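Local coordinates for Mgp-operon protein 3 (PDB 6RJ1) that probably mediates cell adhesion as an extracellular, membrane-anchored adhesin component of the human pathogen Mycoplasma pneumoniae, at residues 171-182 against 239-247; 352-362 against 872-880. All blocks are in the same frame, centred on the assembly; numbering follows the deposited sequence.

Interaction 1: residues 171-182 against 239-247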
loop_
_atom_site.group_PDB
_atom_site.type_symbol
_atom_site.label_atom_id
_atom_site.label_comp_id
_atom_site.label_asym_id
_atom_site.label_seq_id
_atom_site.Cartn_x
_atom_site.Cartn_y
_atom_site.Cartn_z
ATOM N N THR A 171 -4.234 8.687 -8.038
ATOM C CA THR A 171 -4.101 8.172 -9.399
ATOM C C THR A 171 -2.707 8.507 -9.937
ATOM O O THR A 171 -2.060 9.413 -9.398
ATOM C CB THR A 171 -5.216 8.742 -10.305
ATOM O OG1 THR A 171 -4.951 10.117 -10.599
ATOM C CG2 THR A 171 -6.610 8.547 -9.720
ATOM N N PRO A 172 -2.242 7.867 -11.033
ATOM C CA PRO A 172 -0.936 8.250 -11.596
ATOM C C PRO A 172 -0.865 9.705 -12.096
ATOM O O PRO A 172 0.228 10.177 -12.426
ATOM C CB PRO A 172 -0.754 7.255 -12.746
ATOM C CG PRO A 172 -2.120 6.824 -13.101
ATOM C CD PRO A 172 -2.859 6.777 -11.816
ATOM N N TYR A 173 -2.015 10.411 -12.144
ATOM C CA TYR A 173 -2.107 11.802 -12.604
ATOM C C TYR A 173 -2.301 12.807 -11.466
ATOM O O TYR A 173 -2.480 13.999 -11.731
ATOM C CB TYR A 173 -3.195 11.960 -13.686
ATOM C CG TYR A 173 -3.046 10.959 -14.804
ATOM C CD1 TYR A 173 -1.977 11.032 -15.695
ATOM C CD2 TYR A 173 -3.942 9.908 -14.946
ATOM C CE1 TYR A 173 -1.812 10.090 -16.705
ATOM C CE2 TYR A 173 -3.790 8.963 -15.958
ATOM C CZ TYR A 173 -2.722 9.057 -16.833
ATOM O OH TYR A 173 -2.554 8.114 -17.811
ATOM N N THR A 174 -2.246 12.330 -10.204
ATOM C CA THR A 174 -2.385 13.174 -9.020
ATOM C C THR A 174 -1.105 14.006 -8.884
ATOM O O THR A 174 -0.034 13.425 -8.680
ATOM C CB THR A 174 -2.687 12.325 -7.761
ATOM O OG1 THR A 174 -3.871 11.551 -7.971
ATOM C CG2 THR A 174 -2.833 13.174 -6.496
ATOM N N PRO A 175 -1.179 15.349 -9.036
ATOM C CA PRO A 175 0.043 16.158 -8.904
ATOM C C PRO A 175 0.418 16.419 -7.445
ATOM O O PRO A 175 -0.426 16.283 -6.560
ATOM C CB PRO A 175 -0.307 17.448 -9.652
ATOM C CG PRO A 175 -1.786 17.560 -9.575
ATOM C CD PRO A 175 -2.365 16.197 -9.285
ATOM N N ASN A 176 1.683 16.805 -7.199
ATOM C CA ASN A 176 2.222 17.134 -5.870
ATOM C C ASN A 176 1.350 18.144 -5.095
ATOM O O ASN A 176 1.068 17.901 -3.925
ATOM C CB ASN A 176 3.679 17.635 -5.977
ATOM C CG ASN A 176 4.722 16.546 -6.074
ATOM O OD1 ASN A 176 4.539 15.399 -5.629
ATOM N ND2 ASN A 176 5.861 16.900 -6.634
ATOM N N ALA A 177 0.893 19.244 -5.753
ATOM C CA ALA A 177 0.026 20.261 -5.142
ATOM C C ALA A 177 -1.353 19.692 -4.770
ATOM O O ALA A 177 -1.983 20.162 -3.816
ATOM C CB ALA A 177 -0.126 21.453 -6.065
ATOM N N GLY A 178 -1.786 18.670 -5.510
ATOM C CA GLY A 178 -3.024 17.950 -5.251
ATOM C C GLY A 178 -2.949 17.224 -3.921
ATOM O O GLY A 178 -3.961 17.100 -3.245
ATOM N N LEU A 179 -1.750 16.756 -3.513
ATOM C CA LEU A 179 -1.563 16.085 -2.225
ATOM C C LEU A 179 -1.449 17.079 -1.054
ATOM O O LEU A 179 -1.738 16.710 0.089
ATOM C CB LEU A 179 -0.327 15.163 -2.254
ATOM C CG LEU A 179 -0.444 13.732 -2.818
ATOM C CD1 LEU A 179 -1.875 13.171 -2.769
ATOM C CD2 LEU A 179 0.159 13.627 -4.172
ATOM N N ALA A 180 -1.017 18.327 -1.342
ATOM C CA ALA A 180 -0.793 19.400 -0.364
ATOM C C ALA A 180 -2.063 19.923 0.316
ATOM O O ALA A 180 -2.950 20.451 -0.348
ATOM C CB ALA A 180 -0.023 20.550 -1.007
ATOM N N ARG A 181 -2.128 19.798 1.648
ATOM C CA ARG A 181 -3.241 20.245 2.485
ATOM C C ARG A 181 -2.724 21.350 3.406
ATOM O O ARG A 181 -1.627 21.212 3.947
ATOM C CB ARG A 181 -3.748 19.056 3.332
ATOM C CG ARG A 181 -5.113 18.459 2.956
ATOM C CD ARG A 181 -5.292 17.993 1.515
ATOM N NE ARG A 181 -4.533 16.797 1.148
ATOM C CZ ARG A 181 -5.084 15.627 0.824
ATOM N NH1 ARG A 181 -4.323 14.611 0.450
ATOM N NH2 ARG A 181 -6.401 15.471 0.866
ATOM N N VAL A 182 -3.506 22.432 3.606
ATOM C CA VAL A 182 -3.126 23.544 4.489
ATOM C C VAL A 182 -2.812 23.027 5.900
ATOM O O VAL A 182 -3.558 22.212 6.445
ATOM C CB VAL A 182 -4.140 24.726 4.476
ATOM C CG1 VAL A 182 -3.735 25.824 5.460
ATOM C CG2 VAL A 182 -4.281 25.304 3.067
ATOM N N TYR A 239 -13.476 13.320 -10.030
ATOM C CA TYR A 239 -12.687 14.546 -10.063
ATOM C C TYR A 239 -11.811 14.674 -8.827
ATOM O O TYR A 239 -12.199 14.258 -7.728
ATOM C CB TYR A 239 -13.600 15.782 -10.191
ATOM C CG TYR A 239 -14.764 15.567 -11.130
ATOM C CD1 TYR A 239 -14.605 15.688 -12.508
ATOM C CD2 TYR A 239 -16.018 15.207 -10.646
ATOM C CE1 TYR A 239 -15.665 15.449 -13.383
ATOM C CE2 TYR A 239 -17.087 14.969 -11.510
ATOM C CZ TYR A 239 -16.907 15.097 -12.881
ATOM O OH TYR A 239 -17.958 14.865 -13.736
ATOM N N GLU A 240 -10.625 15.261 -9.018
ATOM C CA GLU A 240 -9.648 15.528 -7.966
ATOM C C GLU A 240 -8.945 16.867 -8.239
ATOM O O GLU A 240 -8.706 17.191 -9.407
ATOM C CB GLU A 240 -8.664 14.359 -7.763
ATOM C CG GLU A 240 -7.893 13.921 -9.001
ATOM C CD GLU A 240 -6.628 13.159 -8.671
ATOM O OE1 GLU A 240 -5.770 13.718 -7.950
ATOM O OE2 GLU A 240 -6.491 12.002 -9.128
ATOM N N PRO A 241 -8.650 17.681 -7.192
ATOM C CA PRO A 241 -8.046 19.002 -7.442
ATOM C C PRO A 241 -6.581 19.000 -7.867
ATOM O O PRO A 241 -5.826 18.091 -7.516
ATOM C CB PRO A 241 -8.244 19.731 -6.114
ATOM C CG PRO A 241 -8.257 18.660 -5.103
ATOM C CD PRO A 241 -8.890 17.465 -5.747
ATOM N N LEU A 242 -6.180 20.053 -8.605
ATOM C CA LEU A 242 -4.804 20.259 -9.054
ATOM C C LEU A 242 -3.961 20.754 -7.885
ATOM O O LEU A 242 -2.775 20.429 -7.800
ATOM C CB LEU A 242 -4.757 21.277 -10.196
ATOM C CG LEU A 242 -5.189 20.767 -11.556
ATOM C CD1 LEU A 242 -5.685 21.896 -12.404
ATOM C CD2 LEU A 242 -4.047 20.050 -12.266
ATOM N N ASP A 243 -4.591 21.539 -6.986
ATOM C CA ASP A 243 -4.000 22.107 -5.780
ATOM C C ASP A 243 -5.026 21.987 -4.652
ATOM O O ASP A 243 -6.061 22.655 -4.687
ATOM C CB ASP A 243 -3.609 23.580 -6.022
ATOM C CG ASP A 243 -2.624 24.191 -5.034
ATOM O OD1 ASP A 243 -2.461 23.630 -3.921
ATOM O OD2 ASP A 243 -2.014 25.235 -5.373
ATOM N N SER A 244 -4.744 21.125 -3.665
ATOM C CA SER A 244 -5.625 20.893 -2.521
ATOM C C SER A 244 -5.581 22.004 -1.459
ATOM O O SER A 244 -6.358 21.984 -0.499
ATOM C CB SER A 244 -5.355 19.531 -1.904
ATOM O OG SER A 244 -6.073 18.542 -2.615
ATOM N N THR A 245 -4.685 22.973 -1.649
ATOM C CA THR A 245 -4.524 24.145 -0.803
ATOM C C THR A 245 -5.506 25.229 -1.299
ATOM O O THR A 245 -5.854 26.146 -0.550
ATOM C CB THR A 245 -3.016 24.510 -0.764
ATOM O OG1 THR A 245 -2.428 23.927 0.401
ATOM C CG2 THR A 245 -2.727 26.019 -0.828
ATOM N N LYS A 246 -5.997 25.076 -2.544
ATOM C CA LYS A 246 -6.891 26.036 -3.197
ATOM C C LYS A 246 -8.279 25.492 -3.541
ATOM O O LYS A 246 -9.269 26.190 -3.326
ATOM C CB LYS A 246 -6.211 26.619 -4.450
ATOM C CG LYS A 246 -5.189 27.694 -4.107
ATOM C CD LYS A 246 -4.099 27.833 -5.166
ATOM C CE LYS A 246 -3.187 29.019 -4.920
ATOM N NZ LYS A 246 -2.359 28.863 -3.690
ATOM N N GLU A 247 -8.352 24.267 -4.086
ATOM C CA GLU A 247 -9.620 23.665 -4.504
ATOM C C GLU A 247 -9.944 22.364 -3.768
ATOM O O GLU A 247 -9.136 21.891 -2.970
ATOM C CB GLU A 247 -9.666 23.483 -6.039
ATOM C CG GLU A 247 -9.652 24.792 -6.825
ATOM C CD GLU A 247 -10.745 25.816 -6.562
ATOM O OE1 GLU A 247 -10.489 27.015 -6.820
ATOM O OE2 GLU A 247 -11.854 25.433 -6.122
#

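Interaction 2: residues 352-362 against 872-880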
loop_
_atom_site.group_PDB
_atom_site.type_symbol
_atom_site.label_atom_id
_atom_site.label_comp_id
_atom_site.label_asym_id
_atom_site.label_seq_id
_atom_site.Cartn_x
_atom_site.Cartn_y
_atom_site.Cartn_z
ATOM N N THR A 352 -11.460 23.704 -19.312
ATOM C CA THR A 352 -10.081 24.180 -19.185
ATOM C C THR A 352 -9.187 23.307 -18.304
ATOM O O THR A 352 -7.966 23.318 -18.497
ATOM C CB THR A 352 -10.061 25.644 -18.702
ATOM O OG1 THR A 352 -10.755 25.738 -17.455
ATOM C CG2 THR A 352 -10.655 26.614 -19.721
ATOM N N PHE A 353 -9.781 22.570 -17.334
ATOM C CA PHE A 353 -9.062 21.722 -16.367
ATOM C C PHE A 353 -8.074 22.603 -15.577
ATOM O O PHE A 353 -6.887 22.286 -15.457
ATOM C CB PHE A 353 -8.355 20.529 -17.051
ATOM C CG PHE A 353 -9.257 19.519 -17.717
ATOM C CD1 PHE A 353 -9.763 19.748 -18.991
ATOM C CD2 PHE A 353 -9.550 18.310 -17.098
ATOM C CE1 PHE A 353 -10.583 18.808 -19.613
ATOM C CE2 PHE A 353 -10.355 17.362 -17.731
ATOM C CZ PHE A 353 -10.879 17.626 -18.977
ATOM N N SER A 354 -8.581 23.748 -15.099
ATOM C CA SER A 354 -7.838 24.766 -14.360
ATOM C C SER A 354 -7.948 24.594 -12.840
ATOM O O SER A 354 -7.146 25.176 -12.104
ATOM C CB SER A 354 -8.319 26.156 -14.768
ATOM O OG SER A 354 -9.728 26.255 -14.643
ATOM N N LYS A 355 -8.930 23.799 -12.370
ATOM C CA LYS A 355 -9.153 23.563 -10.941
ATOM C C LYS A 355 -9.119 22.069 -10.586
ATOM O O LYS A 355 -8.535 21.697 -9.563
ATOM C CB LYS A 355 -10.475 24.217 -10.474
ATOM C CG LYS A 355 -10.504 25.733 -10.605
ATOM C CD LYS A 355 -11.762 26.347 -9.992
ATOM C CE LYS A 355 -12.237 27.564 -10.763
ATOM N NZ LYS A 355 -12.463 27.334 -12.219
ATOM N N TYR A 356 -9.746 21.226 -11.431
ATOM C CA TYR A 356 -9.862 19.775 -11.227
ATOM C C TYR A 356 -9.436 18.942 -12.431
ATOM O O TYR A 356 -9.476 19.414 -13.569
ATOM C CB TYR A 356 -11.310 19.383 -10.859
ATOM C CG TYR A 356 -11.836 20.033 -9.601
ATOM C CD1 TYR A 356 -11.620 19.455 -8.352
ATOM C CD2 TYR A 356 -12.576 21.211 -9.658
ATOM C CE1 TYR A 356 -12.100 20.054 -7.186
ATOM C CE2 TYR A 356 -13.063 21.818 -8.500
ATOM C CZ TYR A 356 -12.822 21.237 -7.265
ATOM O OH TYR A 356 -13.291 21.836 -6.123
ATOM N N LEU A 357 -9.080 17.674 -12.162
ATOM C CA LEU A 357 -8.725 16.675 -13.165
ATOM C C LEU A 357 -9.792 15.585 -13.142
ATOM O O LEU A 357 -10.277 15.229 -12.067
ATOM C CB LEU A 357 -7.365 16.012 -12.859
ATOM C CG LEU A 357 -6.112 16.878 -12.828
ATOM C CD1 LEU A 357 -5.047 16.225 -11.964
ATOM C CD2 LEU A 357 -5.579 17.161 -14.236
ATOM N N ASN A 358 -10.138 15.044 -14.317
ATOM C CA ASN A 358 -11.080 13.934 -14.445
ATOM C C ASN A 358 -10.198 12.691 -14.588
ATOM O O ASN A 358 -9.530 12.510 -15.613
ATOM C CB ASN A 358 -11.998 14.136 -15.663
ATOM C CG ASN A 358 -13.209 13.238 -15.706
ATOM O OD1 ASN A 358 -13.146 12.032 -15.434
ATOM N ND2 ASN A 358 -14.349 13.807 -16.074
ATOM N N THR A 359 -10.126 11.883 -13.524
ATOM C CA THR A 359 -9.256 10.706 -13.506
ATOM C C THR A 359 -10.048 9.393 -13.580
ATOM O O THR A 359 -9.593 8.367 -13.063
ATOM C CB THR A 359 -8.295 10.770 -12.317
ATOM O OG1 THR A 359 -9.044 11.007 -11.121
ATOM C CG2 THR A 359 -7.218 11.842 -12.488
ATOM N N ALA A 360 -11.207 9.419 -14.271
ATOM C CA ALA A 360 -12.097 8.270 -14.450
ATOM C C ALA A 360 -11.398 7.016 -14.993
ATOM O O ALA A 360 -11.538 5.941 -14.399
ATOM C CB ALA A 360 -13.270 8.645 -15.341
ATOM N N GLN A 361 -10.626 7.165 -16.092
ATOM C CA GLN A 361 -9.915 6.064 -16.756
ATOM C C GLN A 361 -8.740 5.549 -15.944
ATOM O O GLN A 361 -8.384 4.374 -16.062
ATOM C CB GLN A 361 -9.494 6.430 -18.184
ATOM C CG GLN A 361 -10.654 6.875 -19.075
ATOM C CD GLN A 361 -10.883 8.378 -19.067
ATOM O OE1 GLN A 361 -10.518 9.103 -18.131
ATOM N NE2 GLN A 361 -11.497 8.878 -20.124
ATOM N N ALA A 362 -8.150 6.422 -15.107
ATOM C CA ALA A 362 -7.046 6.065 -14.220
ATOM C C ALA A 362 -7.582 5.180 -13.100
ATOM O O ALA A 362 -6.977 4.150 -12.806
ATOM C CB ALA A 362 -6.387 7.315 -13.654
ATOM N N LYS A 872 -1.579 0.919 -19.035
ATOM C CA LYS A 872 -1.719 2.358 -18.758
ATOM C C LYS A 872 -3.180 2.799 -18.958
ATOM O O LYS A 872 -3.863 2.191 -19.790
ATOM C CB LYS A 872 -0.845 3.174 -19.732
ATOM C CG LYS A 872 0.616 3.267 -19.354
ATOM C CD LYS A 872 1.359 4.204 -20.286
ATOM C CE LYS A 872 2.839 4.237 -20.018
ATOM N NZ LYS A 872 3.607 3.524 -21.071
ATOM N N PRO A 873 -3.675 3.879 -18.291
ATOM C CA PRO A 873 -5.061 4.336 -18.555
ATOM C C PRO A 873 -5.218 4.865 -19.979
ATOM O O PRO A 873 -4.221 5.242 -20.585
ATOM C CB PRO A 873 -5.274 5.460 -17.533
ATOM C CG PRO A 873 -4.170 5.299 -16.525
ATOM C CD PRO A 873 -3.020 4.737 -17.282
ATOM N N THR A 874 -6.445 4.864 -20.522
ATOM C CA THR A 874 -6.692 5.326 -21.904
ATOM C C THR A 874 -6.557 6.845 -22.062
ATOM O O THR A 874 -6.078 7.306 -23.098
ATOM C CB THR A 874 -8.032 4.813 -22.448
ATOM O OG1 THR A 874 -9.102 5.256 -21.610
ATOM C CG2 THR A 874 -8.059 3.297 -22.612
ATOM N N TYR A 875 -6.977 7.610 -21.038
ATOM C CA TYR A 875 -6.913 9.072 -21.021
ATOM C C TYR A 875 -6.316 9.585 -19.717
ATOM O O TYR A 875 -6.498 8.957 -18.667
ATOM C CB TYR A 875 -8.302 9.688 -21.261
ATOM C CG TYR A 875 -8.848 9.431 -22.645
ATOM C CD1 TYR A 875 -9.551 8.266 -22.935
ATOM C CD2 TYR A 875 -8.673 10.357 -23.667
ATOM C CE1 TYR A 875 -10.033 8.011 -24.218
ATOM C CE2 TYR A 875 -9.169 10.123 -24.951
ATOM C CZ TYR A 875 -9.847 8.947 -25.224
ATOM O OH TYR A 875 -10.332 8.709 -26.492
ATOM N N ASP A 876 -5.595 10.726 -19.786
ATOM C CA ASP A 876 -4.969 11.354 -18.616
ATOM C C ASP A 876 -5.981 12.208 -17.810
ATOM O O ASP A 876 -7.170 12.242 -18.154
ATOM C CB ASP A 876 -3.723 12.164 -19.034
ATOM C CG ASP A 876 -3.947 13.334 -19.984
ATOM O OD1 ASP A 876 -5.085 13.849 -20.041
ATOM O OD2 ASP A 876 -2.976 13.752 -20.649
ATOM N N GLY A 877 -5.489 12.901 -16.777
ATOM C CA GLY A 877 -6.284 13.779 -15.921
ATOM C C GLY A 877 -6.920 14.940 -16.663
ATOM O O GLY A 877 -7.997 15.409 -16.283
ATOM N N LYS A 878 -6.255 15.406 -17.738
ATOM C CA LYS A 878 -6.734 16.498 -18.585
ATOM C C LYS A 878 -7.529 15.970 -19.802
ATOM O O LYS A 878 -7.744 16.700 -20.778
ATOM C CB LYS A 878 -5.584 17.445 -18.969
ATOM C CG LYS A 878 -5.274 18.454 -17.865
ATOM C CD LYS A 878 -3.961 19.192 -18.087
ATOM C CE LYS A 878 -3.826 20.411 -17.202
ATOM N NZ LYS A 878 -4.493 21.605 -17.791
ATOM N N GLN A 879 -8.004 14.699 -19.694
ATOM C CA GLN A 879 -8.820 13.945 -20.659
ATOM C C GLN A 879 -8.231 13.915 -22.089
ATOM O O GLN A 879 -8.957 13.998 -23.081
ATOM C CB GLN A 879 -10.285 14.425 -20.649
ATOM C CG GLN A 879 -11.068 14.024 -19.393
ATOM C CD GLN A 879 -11.169 12.533 -19.205
ATOM O OE1 GLN A 879 -11.831 11.827 -19.968
ATOM N NE2 GLN A 879 -10.506 12.025 -18.179
ATOM N N GLN A 880 -6.905 13.761 -22.174
ATOM C CA GLN A 880 -6.145 13.666 -23.419
ATOM C C GLN A 880 -5.695 12.214 -23.550
ATOM O O GLN A 880 -5.388 11.583 -22.537
ATOM C CB GLN A 880 -4.898 14.581 -23.382
ATOM C CG GLN A 880 -5.124 16.039 -22.935
ATOM C CD GLN A 880 -5.972 16.859 -23.879
ATOM O OE1 GLN A 880 -5.831 16.802 -25.111
ATOM N NE2 GLN A 880 -6.868 17.656 -23.309
HETATM O O HOH W 1 -7.747 9.375 -16.272
#

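Interaction 1: residues 171-182 against 239-247
E240 reaches from strand 239-241 to the hydroxyls of T171 and T174, and the directions of approach define this end of the contact. Its CG lies between its own backbone N and carbonyl carbon (chi1 56°), and beyond CG the chain is extended, which carries the carboxylate to the type I turn T171-T174. T171 and E240 approach from opposite directions: T171 OG1 donates to E240 OE2 at 2.8 Å, on the syn side and 24° out of the carboxylate plane. T174 arrives at about a right angle, its OG1 2.9 Å from both E240 OE1 and E240 OE2, so either oxygen could take its single proton. The same hydroxyl is tied to the turn, since T171 N donates to T174 OG1 at 2.9 Å. A salt bridge from R227 to OE1 gives the buried acid a charged partner, consistent with an ionised carboxylate.

S244 holds the other end, its side chain directed at the short, weakly bonded helix 176-179. S244 OG donates to G178 O at 2.6 Å, while S244 N donates to A177 O at 2.9 Å and 162°, so one residue binds two successive carbonyls. S244 OG also meets the backbone N of R227, which thus touches both polar centres. An Asx turn, T245 N to D243 OD1, shapes the chain around S244. Between the two ends, P175 CG rests 3.5 Å from L242 O; farther on, R181 CD lies 3.7 Å from S244 CB, and the V182 and T245 side chains cross at about a right angle, V182 CG2 coming closest to T245 OG1.

The contact lays segment 171-182 along strand 239-241 and its continuation. Strand 356-358 pairs with 239-241 and offers L357 to P175 and L242; T171 packs on helix 360-365, and Y239 on helix 253-267.

Interaction 2: residues 352-362 against 872-880
Q361 and Q879 both bend at their second torsion (92° and -61°), and these bends bring their carboxamides together nearly coplanar. The amide planes lie 18° apart, and two hydrogen bonds close a reciprocal pair: Q879 NE2 to Q361 OE1 at 2.9 Å and Q361 NE2 to Q879 OE1 at 3.0 Å, each on a lone pair in the carbonyl plane. Q879 NE2 additionally donates to N358 O at 2.8 Å, from above that carbonyl plane, while Q879 OE1 receives V271 N, so both of its polar atoms are doubly engaged. These further partners set which end of the Q879 amide is nitrogen, and Q361 follows through the pair.

The backbone adds N358 N to G877 O at 2.9 Å, in plane on a lone pair. F353 slides past K878 in the opposite direction, with K878 CA 3.9 Å from the centroid of the F353 ring, a CH-pi contact over the face. At the ring's far end, F353 CZ meets Q879 CG at 3.6 Å.

P873 packs on A362 where helix 360-365 begins. The contact thus joins the loop between strands 862-868 and 888-896 to strand 356-358, whose other neighbours are strand 239-241 and, through Y356, helix 253-267.

Overall arrangement
Interactions 1 and 2 have centres 13 Å apart on the same side of the chain's centre, and they share a two-stranded antiparallel sheet: strand 239-241 belongs to the first, strand 356-358 to the second. E240 O to L357 N (2.8 Å) and L242 N to K355 O (3.0 Å) are probable hydrogen bonds joining them. Along the chain they come in series: the segments of interaction 1 lie 57 residues apart and close before interaction 2 opens, whose segments lie 510 apart. Segment 171-182 and loop 872-880 are therefore connected through the small sheet, linking early segments of this adhesin to a late loop of a separate five-stranded sheet.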